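Local coordinates for protein hydrolase, alpha/beta hydrolase FOLD family (Staphylococcus aureus, PDB 2XMZ) that probably catalyses formation of 2-succinyl-6-hydroxy-2,4-cyclohexadiene-1-carboxylate in menaquinone biosynthesis, as the lyase MenH with an alpha/beta hydrolase fold, at residues N150-L155 against Q174-Q179. Numbering follows the deposited sequence.
Sequences NDWEKL and QQRLSQ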
# COMPACT_ATOMS: atom_id res chain seq x y z
N ASN A 150 3.11 -19.88 5.17
CA ASN A 150 4.35 -20.51 5.59
C ASN A 150 5.50 -20.23 4.61
O ASN A 150 6.61 -19.84 5.03
CB ASN A 150 4.14 -22.01 5.83
CG ASN A 150 3.29 -22.29 7.06
OD1 ASN A 150 3.08 -21.41 7.90
ND2 ASN A 150 2.81 -23.51 7.18
N ASP A 151 5.22 -20.38 3.31
CA ASP A 151 6.20 -20.10 2.26
C ASP A 151 6.45 -18.59 2.11
O ASP A 151 7.59 -18.17 1.94
CB ASP A 151 5.75 -20.71 0.92
CG ASP A 151 5.87 -22.23 0.88
OD1 ASP A 151 6.22 -22.87 1.90
OD2 ASP A 151 5.60 -22.79 -0.20
N TRP A 152 5.38 -17.79 2.19
CA TRP A 152 5.45 -16.33 2.07
C TRP A 152 6.37 -15.74 3.13
O TRP A 152 7.21 -14.88 2.82
CB TRP A 152 4.07 -15.72 2.19
CG TRP A 152 3.94 -14.31 1.70
CD1 TRP A 152 3.75 -13.19 2.46
CD2 TRP A 152 3.93 -13.87 0.33
NE1 TRP A 152 3.63 -12.08 1.65
CE2 TRP A 152 3.74 -12.47 0.34
CE3 TRP A 152 4.06 -14.52 -0.90
CZ2 TRP A 152 3.70 -11.70 -0.84
CZ3 TRP A 152 4.02 -13.75 -2.08
CH2 TRP A 152 3.84 -12.36 -2.03
N GLU A 153 6.21 -16.20 4.37
CA GLU A 153 7.08 -15.85 5.50
C GLU A 153 8.58 -16.02 5.23
O GLU A 153 9.39 -15.34 5.83
CB GLU A 153 6.75 -16.71 6.72
CG GLU A 153 5.49 -16.32 7.49
CD GLU A 153 5.30 -17.12 8.77
OE1 GLU A 153 6.18 -17.94 9.13
OE2 GLU A 153 4.26 -16.93 9.44
N LYS A 154 8.93 -16.97 4.36
CA LYS A 154 10.35 -17.31 4.11
C LYS A 154 10.97 -16.57 2.92
O LYS A 154 12.14 -16.79 2.61
CB LYS A 154 10.53 -18.81 3.89
CG LYS A 154 10.13 -19.66 5.06
CD LYS A 154 10.43 -21.13 4.78
CE LYS A 154 9.43 -22.00 5.52
NZ LYS A 154 9.78 -22.18 6.95
N LEU A 155 10.20 -15.70 2.26
CA LEU A 155 10.72 -14.92 1.13
C LEU A 155 11.82 -13.97 1.61
O LEU A 155 11.70 -13.39 2.69
CB LEU A 155 9.61 -14.16 0.40
CG LEU A 155 8.64 -14.94 -0.49
CD1 LEU A 155 7.53 -14.02 -0.95
CD2 LEU A 155 9.35 -15.55 -1.69
N GLN A 174 -1.16 -13.76 11.75
CA GLN A 174 -2.59 -13.84 11.93
C GLN A 174 -3.33 -13.07 10.85
O GLN A 174 -4.34 -13.57 10.31
CB GLN A 174 -2.98 -13.35 13.35
CG GLN A 174 -4.48 -13.13 13.59
CD GLN A 174 -5.00 -11.83 12.99
OE1 GLN A 174 -6.10 -11.79 12.44
NE2 GLN A 174 -4.20 -10.76 13.09
N GLN A 175 -2.84 -11.87 10.53
CA GLN A 175 -3.43 -11.02 9.51
C GLN A 175 -3.39 -11.71 8.15
O GLN A 175 -4.36 -11.63 7.38
CB GLN A 175 -2.72 -9.67 9.46
CG GLN A 175 -3.23 -8.62 10.47
CD GLN A 175 -2.26 -7.46 10.69
OE1 GLN A 175 -1.34 -7.24 9.90
NE2 GLN A 175 -2.48 -6.70 11.76
N ARG A 176 -2.28 -12.39 7.86
CA ARG A 176 -2.14 -13.15 6.62
C ARG A 176 -3.08 -14.39 6.59
O ARG A 176 -3.77 -14.64 5.59
CB ARG A 176 -0.67 -13.58 6.43
CG ARG A 176 0.33 -12.38 6.31
CD ARG A 176 1.75 -12.91 6.15
NE ARG A 176 2.71 -11.88 5.75
CZ ARG A 176 4.02 -11.95 5.96
NH1 ARG A 176 4.56 -13.00 6.58
NH2 ARG A 176 4.80 -10.96 5.53
N LEU A 177 -3.10 -15.14 7.69
CA LEU A 177 -3.89 -16.39 7.80
C LEU A 177 -5.38 -16.13 7.72
O LEU A 177 -6.17 -17.02 7.36
CB LEU A 177 -3.54 -17.14 9.09
CG LEU A 177 -2.12 -17.74 9.19
CD1 LEU A 177 -1.89 -18.40 10.56
CD2 LEU A 177 -1.85 -18.71 8.07
N SER A 178 -5.79 -14.91 8.07
CA SER A 178 -7.21 -14.59 8.06
C SER A 178 -7.68 -14.19 6.67
O SER A 178 -8.87 -14.07 6.44
CB SER A 178 -7.51 -13.47 9.04
OG SER A 178 -7.00 -12.27 8.52
N GLN A 179 -6.75 -13.99 5.74
CA GLN A 179 -7.15 -13.65 4.38
C GLN A 179 -7.75 -14.86 3.70
O GLN A 179 -7.36 -15.98 3.99
CB GLN A 179 -5.97 -13.09 3.56
CG GLN A 179 -5.32 -11.84 4.15
CD GLN A 179 -6.34 -10.75 4.52
OE1 GLN A 179 -7.25 -10.46 3.75
NE2 GLN A 179 -6.16 -10.15 5.71
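R176 lays one face of its guanidinium against the edge of the W152 indole. CD1 of W152 stands over the centre of that face, 3.7 Å from CZ of R176, and the two planes are 89° apart, an edge-to-face meeting. The R176 chain, extended from CG to NE, is long enough to span the gap between the backbones, where the nearest CA atoms, those of W152 and R176, are 9.4 Å apart. The face of the guanidinium, with its N-H bonds all in plane, packs well on carbon, and F158 adds a cation-pi contact.

The aliphatic part of E153 packs at the guanidinium edge, its CG 3.6 Å from NH1 of R176. Its carboxylate stops short of a salt bridge here, with OE2 4.9 Å from the same NH1; OE2 forms its salt bridge with R173.

Between strands 110-114 and 210-215 the alpha/beta hydrolase fold carries a helical insertion, the cap, and this contact joins the ends of two of its helices, 145-152 and 166-177. W152 swings its ring, with chi1 at -163° and CG opposite the backbone N, among F25, F148 and F158, near a probable Ser-His-Asp triad.

At the C-terminal end of helix 166-177, Q179 NE2 and S178 OG fold back to hydrogen-bond Q175 O, at 2.9 Å each and from opposite faces of its carbonyl plane. Q179 also hydrogen-bonds D28 and G54 N, and S178 OG hydrogen-bonds R30.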